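Local structure of putative transcription regulator (Lactobacillus plantarum, 3K69) at residues Ile18-Ala23 and Ser27-Arg32; Gly56-Thr61 and Gly66-Asp71. The protein is a putative transcriptional regulator that probably binds DNA through a winged helix-turn-helix domain, as in other members of its Rrf2-like helix-turn-helix family. All blocks are in the same frame, centred on the assembly; numbering follows the deposited sequence.

Contact 1 of 2, residues Ile18-Ala23 and Ser27-Arg32; sequences ILYLDA and SKVASR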
ATOM      1  N   ILE A  18      -3.769 -21.176   6.576  1.00 16.90           N
ATOM      2  CA  ILE A  18      -5.169 -21.606   6.457  1.00 16.46           C
ATOM      3  C   ILE A  18      -5.359 -22.617   5.324  1.00 17.79           C
ATOM      4  O   ILE A  18      -6.043 -23.619   5.499  1.00 17.09           O
ATOM      5  CB  ILE A  18      -6.139 -20.418   6.302  1.00 15.54           C
ATOM      6  CG1 ILE A  18      -6.043 -19.529   7.558  1.00 19.23           C
ATOM      7  CG2 ILE A  18      -7.575 -20.946   6.103  1.00 17.44           C
ATOM      8  CD1 ILE A  18      -6.642 -18.111   7.414  1.00 16.83           C
ATOM      9  N   LEU A  19      -4.773 -22.360   4.164  1.00 16.81           N
ATOM     10  CA  LEU A  19      -4.901 -23.317   3.065  1.00 17.67           C
ATOM     11  C   LEU A  19      -4.266 -24.672   3.420  1.00 15.16           C
ATOM     12  O   LEU A  19      -4.817 -25.726   3.118  1.00 14.59           O
ATOM     13  CB  LEU A  19      -4.323 -22.765   1.773  1.00 17.35           C
ATOM     14  CG  LEU A  19      -5.038 -21.569   1.147  1.00 17.34           C
ATOM     15  CD1 LEU A  19      -4.066 -20.921   0.179  1.00 13.93           C
ATOM     16  CD2 LEU A  19      -6.316 -21.974   0.495  1.00 18.17           C
ATOM     17  N   TYR A  20      -3.138 -24.643   4.106  1.00 19.11           N
ATOM     18  CA  TYR A  20      -2.451 -25.864   4.471  1.00 16.42           C
ATOM     19  C   TYR A  20      -3.304 -26.668   5.447  1.00 19.91           C
ATOM     20  O   TYR A  20      -3.525 -27.887   5.251  1.00 18.86           O
ATOM     21  CB  TYR A  20      -1.083 -25.584   5.072  1.00 17.69           C
ATOM     22  CG  TYR A  20      -0.282 -26.844   5.301  1.00 17.12           C
ATOM     23  CD1 TYR A  20       0.543 -27.351   4.288  1.00 21.57           C
ATOM     24  CD2 TYR A  20      -0.371 -27.558   6.504  1.00 19.15           C
ATOM     25  CE1 TYR A  20       1.293 -28.524   4.467  1.00 20.41           C
ATOM     26  CE2 TYR A  20       0.379 -28.756   6.693  1.00 17.33           C
ATOM     27  CZ  TYR A  20       1.219 -29.213   5.675  1.00 13.74           C
ATOM     28  OH  TYR A  20       1.952 -30.381   5.817  1.00 14.97           O
ATOM     29  N   LEU A  21      -3.818 -25.978   6.466  1.00 17.97           N
ATOM     30  CA  LEU A  21      -4.688 -26.622   7.450  1.00 19.01           C
ATOM     31  C   LEU A  21      -6.006 -27.173   6.830  1.00 19.07           C
ATOM     32  O   LEU A  21      -6.486 -28.221   7.239  1.00 15.29           O
ATOM     33  CB  LEU A  21      -4.944 -25.691   8.632  1.00 17.20           C
ATOM     34  CG  LEU A  21      -3.684 -25.347   9.461  1.00 17.55           C
ATOM     35  CD1 LEU A  21      -3.928 -24.263  10.464  1.00 17.96           C
ATOM     36  CD2 LEU A  21      -3.029 -26.569  10.123  1.00 16.67           C
ATOM     37  N   ASP A  22      -6.548 -26.477   5.837  1.00 17.71           N
ATOM     38  CA  ASP A  22      -7.729 -26.929   5.095  1.00 19.45           C
ATOM     39  C   ASP A  22      -7.424 -28.257   4.374  1.00 18.71           C
ATOM     40  O   ASP A  22      -8.330 -29.031   4.173  1.00 20.25           O
ATOM     41  CB  ASP A  22      -8.149 -25.858   4.064  1.00 19.72           C
ATOM     42  CG  ASP A  22      -9.322 -26.283   3.197  1.00 23.50           C
ATOM     43  OD1 ASP A  22     -10.456 -26.312   3.724  1.00 19.71           O
ATOM     44  OD2 ASP A  22      -9.112 -26.566   1.997  1.00 22.56           O
ATOM     45  N   ALA A  23      -6.169 -28.503   3.990  1.00 18.52           N
ATOM     46  CA  ALA A  23      -5.791 -29.751   3.283  1.00 17.63           C
ATOM     47  C   ALA A  23      -5.554 -30.885   4.259  1.00 17.70           C
ATOM     48  O   ALA A  23      -5.385 -32.026   3.867  1.00 19.97           O
ATOM     49  CB  ALA A  23      -4.536 -29.524   2.378  1.00 16.44           C
ATOM     50  N   SER A  27      -6.000 -33.617  11.086  1.00 23.78           N
ATOM     51  CA  SER A  27      -4.689 -33.598  11.715  1.00 23.43           C
ATOM     52  C   SER A  27      -4.537 -32.356  12.523  1.00 24.38           C
ATOM     53  O   SER A  27      -5.067 -31.299  12.169  1.00 26.48           O
ATOM     54  CB  SER A  27      -3.600 -33.530  10.638  1.00 24.30           C
ATOM     55  OG  SER A  27      -3.466 -34.770  10.006  1.00 26.97           O
ATOM     56  N   LYS A  28      -3.791 -32.486  13.601  1.00 22.97           N
ATOM     57  CA  LYS A  28      -3.153 -31.355  14.227  1.00 24.69           C
ATOM     58  C   LYS A  28      -1.778 -31.165  13.581  1.00 23.23           C
ATOM     59  O   LYS A  28      -1.017 -32.120  13.365  1.00 25.64           O
ATOM     60  CB  LYS A  28      -3.105 -31.534  15.737  1.00 24.42           C
ATOM     61  CG  LYS A  28      -4.530 -31.524  16.289  1.00 24.22           C
ATOM     62  CD  LYS A  28      -4.582 -31.714  17.753  1.00 32.63           C
ATOM     63  CE  LYS A  28      -6.005 -31.799  18.211  1.00 36.06           C
ATOM     64  NZ  LYS A  28      -6.692 -30.509  18.014  1.00 38.71           N
ATOM     65  N   VAL A  29      -1.500 -29.924  13.240  1.00 19.79           N
ATOM     66  CA  VAL A  29      -0.286 -29.558  12.540  1.00 18.96           C
ATOM     67  C   VAL A  29       0.515 -28.588  13.405  1.00 19.80           C
ATOM     68  O   VAL A  29       0.083 -27.457  13.663  1.00 20.38           O
ATOM     69  CB  VAL A  29      -0.625 -28.916  11.176  1.00 19.07           C
ATOM     70  CG1 VAL A  29       0.655 -28.566  10.408  1.00 16.37           C
ATOM     71  CG2 VAL A  29      -1.556 -29.864  10.345  1.00 14.58           C
ATOM     72  N   ALA A  30       1.691 -29.025  13.818  1.00 18.23           N
ATOM     73  CA  ALA A  30       2.574 -28.185  14.613  1.00 21.02           C
ATOM     74  C   ALA A  30       3.211 -27.095  13.754  1.00 20.82           C
ATOM     75  O   ALA A  30       3.227 -27.195  12.521  1.00 17.49           O
ATOM     76  CB  ALA A  30       3.624 -29.042  15.265  1.00 20.25           C
ATOM     77  N   SER A  31       3.749 -26.059  14.410  1.00 20.28           N
ATOM     78  CA  SER A  31       4.442 -24.951  13.752  1.00 23.16           C
ATOM     79  C   SER A  31       5.532 -25.404  12.813  1.00 21.25           C
ATOM     80  O   SER A  31       5.757 -24.799  11.781  1.00 23.18           O
ATOM     81  CB  SER A  31       5.114 -24.010  14.807  1.00 25.47           C
ATOM     82  OG  SER A  31       4.166 -23.583  15.772  1.00 38.27           O
ATOM     83  N   ARG A  32       6.266 -26.429  13.227  1.00 20.95           N
ATOM     84  CA  ARG A  32       7.387 -26.918  12.445  1.00 22.85           C
ATOM     85  C   ARG A  32       6.952 -27.440  11.089  1.00 20.14           C
ATOM     86  O   ARG A  32       7.621 -27.168  10.108  1.00 20.45           O
ATOM     87  CB  ARG A  32       8.184 -27.964  13.229  1.00 22.16           C
ATOM     88  CG  ARG A  32       9.233 -27.260  14.065  1.00 27.82           C
ATOM     89  CD  ARG A  32       9.970 -28.134  15.060  1.00 30.64           C
ATOM     90  NE  ARG A  32      10.794 -27.290  15.932  1.00 37.69           N
TER
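V29 packs against L21 and Y20, with no hydrogen bond between the two segments. The tight part is the leucine side. L21 reaches across with one branch: its CD2 lies 3.5 Å from V29 CB and 3.6 Å from V29 CG2. L21 does not point at V29 from its backbone, but the end of its side chain comes nearer. The V29 side chain starts toward the helix. Its CG1 stands anti to the backbone N (chi1 -178°), which sends that methyl to the tyrosine and leaves CG2 for the leucine. On the tyrosine side V29 CG1 meets the ring carbon CE2 of Y20 at 3.7 Å, obliquely. This side is looser and partly open to solvent. The Y20 hydroxyl is hydrogen-bonded to E33 OE2, and H24 lies by its ring. L21 and V29, by contrast, are buried. The contact is small, 123 Å² in all. It joins the end of helix 9-22 to the extended residues that lead into helix 31-38, where A30 is the N-cap residue. L34 of that helix touches both Y20 and V29. Y68 of strand 67-69 and L58 border L21, and V29 also pairs by backbone with Y68, so helix 31-38 and the beta hairpin both border the contact.

Contact 2 of 2, residues Gly56-Thr61 and Gly66-Asp71; sequences GYLTGT and GGYQLD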
ATOM      1  N   GLY A  56     -10.072 -16.882  16.573  1.00 19.23           N
ATOM      2  CA  GLY A  56     -11.066 -17.899  16.271  1.00 22.03           C
ATOM      3  C   GLY A  56     -10.936 -18.602  14.933  1.00 19.85           C
ATOM      4  O   GLY A  56     -11.810 -19.370  14.597  1.00 20.02           O
ATOM      5  N   TYR A  57      -9.850 -18.366  14.188  1.00 19.57           N
ATOM      6  CA  TYR A  57      -9.657 -19.003  12.870  1.00 19.58           C
ATOM      7  C   TYR A  57      -9.315 -20.475  12.973  1.00 19.54           C
ATOM      8  O   TYR A  57      -9.718 -21.260  12.122  1.00 20.19           O
ATOM      9  CB  TYR A  57      -8.570 -18.312  12.017  1.00 18.63           C
ATOM     10  CG  TYR A  57      -8.985 -16.957  11.495  1.00 19.73           C
ATOM     11  CD1 TYR A  57      -8.830 -15.809  12.260  1.00 18.01           C
ATOM     12  CD2 TYR A  57      -9.497 -16.822  10.220  1.00 17.34           C
ATOM     13  CE1 TYR A  57      -9.228 -14.544  11.755  1.00 20.31           C
ATOM     14  CE2 TYR A  57      -9.916 -15.585   9.720  1.00 19.31           C
ATOM     15  CZ  TYR A  57      -9.797 -14.449  10.506  1.00 15.66           C
ATOM     16  OH  TYR A  57     -10.159 -13.237   9.970  1.00 17.68           O
ATOM     17  N   LEU A  58      -8.573 -20.825  14.025  1.00 19.57           N
ATOM     18  CA  LEU A  58      -7.894 -22.093  14.163  1.00 19.67           C
ATOM     19  C   LEU A  58      -8.052 -22.528  15.606  1.00 20.25           C
ATOM     20  O   LEU A  58      -8.091 -21.681  16.492  1.00 19.46           O
ATOM     21  CB  LEU A  58      -6.390 -21.921  13.899  1.00 20.69           C
ATOM     22  CG  LEU A  58      -5.892 -21.350  12.610  1.00 25.60           C
ATOM     23  CD1 LEU A  58      -4.364 -21.293  12.597  1.00 20.59           C
ATOM     24  CD2 LEU A  58      -6.461 -22.196  11.470  1.00 28.12           C
ATOM     25  N   THR A  59      -8.175 -23.829  15.833  1.00 20.37           N
ATOM     26  CA  THR A  59      -7.961 -24.390  17.164  1.00 21.38           C
ATOM     27  C   THR A  59      -6.459 -24.661  17.377  1.00 19.85           C
ATOM     28  O   THR A  59      -5.706 -24.766  16.429  1.00 18.47           O
ATOM     29  CB  THR A  59      -8.741 -25.699  17.400  1.00 24.57           C
ATOM     30  OG1 THR A  59      -8.186 -26.719  16.573  1.00 24.60           O
ATOM     31  CG2 THR A  59     -10.238 -25.504  17.120  1.00 21.12           C
ATOM     32  N   GLY A  60      -6.030 -24.754  18.633  1.00 18.40           N
ATOM     33  CA  GLY A  60      -4.610 -24.882  18.937  1.00 21.35           C
ATOM     34  C   GLY A  60      -4.248 -25.619  20.226  1.00 22.89           C
ATOM     35  O   GLY A  60      -3.829 -24.986  21.179  1.00 29.13           O
ATOM     36  N   THR A  61      -4.362 -26.948  20.215  0.50 22.36           N
ATOM     37  CA  THR A  61      -4.004 -27.774  21.358  0.50 20.53           C
ATOM     38  C   THR A  61      -2.485 -27.791  21.549  0.50 19.49           C
ATOM     39  O   THR A  61      -1.713 -27.891  20.591  0.50 18.77           O
ATOM     40  CB  THR A  61      -4.515 -29.231  21.236  0.50 22.59           C
ATOM     41  OG1 THR A  61      -3.591 -30.025  20.479  0.50 24.99           O
ATOM     42  CG2 THR A  61      -5.893 -29.277  20.589  0.50 22.43           C
ATOM     43  N   GLY A  66       0.227 -32.223  19.796  1.00 25.89           N
ATOM     44  CA  GLY A  66      -0.646 -31.049  19.709  1.00 26.69           C
ATOM     45  C   GLY A  66      -0.424 -30.308  18.395  1.00 25.29           C
ATOM     46  O   GLY A  66       0.338 -30.758  17.531  1.00 23.71           O
ATOM     47  N   GLY A  67      -1.055 -29.149  18.257  1.00 19.74           N
ATOM     48  CA  GLY A  67      -0.888 -28.355  17.066  1.00 16.92           C
ATOM     49  C   GLY A  67      -2.178 -27.699  16.661  1.00 18.71           C
ATOM     50  O   GLY A  67      -3.206 -27.894  17.307  1.00 17.33           O
ATOM     51  N   TYR A  68      -2.098 -26.992  15.546  1.00 17.92           N
ATOM     52  CA  TYR A  68      -3.205 -26.249  14.980  1.00 18.71           C
ATOM     53  C   TYR A  68      -4.084 -27.091  14.099  1.00 18.38           C
ATOM     54  O   TYR A  68      -3.656 -28.012  13.411  1.00 16.14           O
ATOM     55  CB  TYR A  68      -2.682 -25.048  14.203  1.00 17.86           C
ATOM     56  CG  TYR A  68      -1.938 -24.053  15.072  1.00 23.79           C
ATOM     57  CD1 TYR A  68      -2.637 -23.182  15.898  1.00 19.37           C
ATOM     58  CD2 TYR A  68      -0.541 -23.993  15.083  1.00 20.96           C
ATOM     59  CE1 TYR A  68      -1.979 -22.269  16.706  1.00 17.60           C
ATOM     60  CE2 TYR A  68       0.140 -23.066  15.914  1.00 23.44           C
ATOM     61  CZ  TYR A  68      -0.598 -22.213  16.726  1.00 27.27           C
ATOM     62  OH  TYR A  68       0.031 -21.310  17.575  1.00 21.55           O
ATOM     63  N   GLN A  69      -5.352 -26.742  14.110  1.00 18.56           N
ATOM     64  CA  GLN A  69      -6.320 -27.468  13.339  1.00 20.31           C
ATOM     65  C   GLN A  69      -7.407 -26.470  12.865  1.00 20.08           C
ATOM     66  O   GLN A  69      -7.718 -25.458  13.521  1.00 19.34           O
ATOM     67  CB  GLN A  69      -6.867 -28.650  14.151  1.00 20.38           C
ATOM     68  CG  GLN A  69      -7.759 -29.601  13.349  1.00 23.46           C
ATOM     69  CD  GLN A  69      -8.071 -30.897  14.116  1.00 19.46           C
ATOM     70  OE1 GLN A  69      -8.239 -30.881  15.331  1.00 31.24           O
ATOM     71  NE2 GLN A  69      -8.115 -32.012  13.402  1.00 22.43           N
ATOM     72  N   LEU A  70      -7.875 -26.695  11.660  1.00 19.98           N
ATOM     73  CA  LEU A  70      -8.929 -25.896  11.080  1.00 18.45           C
ATOM     74  C   LEU A  70     -10.176 -26.747  11.093  1.00 21.06           C
ATOM     75  O   LEU A  70     -10.174 -27.845  10.557  1.00 21.60           O
ATOM     76  CB  LEU A  70      -8.578 -25.521   9.638  1.00 19.92           C
ATOM     77  CG  LEU A  70      -9.522 -24.588   8.935  1.00 17.81           C
ATOM     78  CD1 LEU A  70      -9.555 -23.199   9.584  1.00 23.11           C
ATOM     79  CD2 LEU A  70      -9.238 -24.490   7.361  1.00 17.75           C
ATOM     80  N   ASP A  71     -11.251 -26.207  11.656  1.00 21.42           N
ATOM     81  CA  ASP A  71     -12.541 -26.855  11.610  1.00 23.22           C
ATOM     82  C   ASP A  71     -13.652 -25.900  11.197  1.00 23.96           C
ATOM     83  O   ASP A  71     -14.817 -26.219  11.380  1.00 26.66           O
ATOM     84  CB  ASP A  71     -12.883 -27.574  12.940  1.00 25.16           C
ATOM     85  CG  ASP A  71     -12.954 -26.631  14.150  1.00 32.54           C
ATOM     86  OD1 ASP A  71     -13.060 -25.400  13.975  1.00 29.93           O
ATOM     87  OD2 ASP A  71     -12.900 -27.118  15.303  1.00 38.13           O
TER
HETATM   88  O   HOH W   1     -10.981 -23.647  12.954  1.00 23.41           O
HETATM   89  O   HOH W   2      -5.859 -28.065  17.756  1.00 20.48           O
HETATM   90  O   HOH W   3     -10.201 -28.773  16.034  1.00 48.17           O
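T59 holds OG1 between its backbone N and carbonyl carbon (chi1 68°), while Q69 turns CG anti to its own N (chi1 -172°). The two side chains lie side by side, T59 OG1 3.4 Å from Q69 CB. The T59 and D71 side chains cross at about a right angle, with T59 CG2 3.6 Å from D71 OD2. A water binds T59 OG1, Q69 OE1 and D71 OD2; a second joins T59 OG1 to T61 N and G67 O. Q69 NE2 is also hydrogen-bonded to R25 O, and its OE1 to K28 NZ. With T59 cut back to an alanine, both waters are likely to lose their hydroxyl partner and a gap to open beside D71 OD2. Strands 59-61 and 67-69 form an antiparallel beta hairpin, consistent with the wing of a winged helix-turn-helix domain. T59 and Q69 are a hydrogen-bonded pair. The bond from T59 N to Q69 O is 2.9 Å and lies in the carbonyl plane. The return bond from Q69 N to T59 O is 3.1 Å, with Q69 N above the plane of the T59 carbonyl. Nearer the hairpin loop, G67 N gives a 2.7 Å bond to T61 O. G60 lies across from Y68, its CA 4.0 Å from Y68 CD1. T59 O sits at that ring's edge. L58 CD2 packs 3.8 Å from L70 CD1, and L21 of helix 9-22 touches L58, Y68 and L70.

From the N terminus, helix 9-22 comes first. Contact 1 closes the short turn after it, bringing residues 27-32 back against residues 18-23. The chain then runs through helices 31-38 and 46-54. Contact 2 follows, closing the loop between strands 59-61 and 67-69. The two contacts are in series along the chain; neither nests in nor crosses the other. In space their centres are only 8 Å apart. V29, through its probable backbone bond to Y68, is shared by both contacts. With K28 NZ, which probably bonds Q69 OE1, it joins residues 27-29 to strand 67-69. L21 ties helix 9-22 to the hairpin through L58, Y68 and L70.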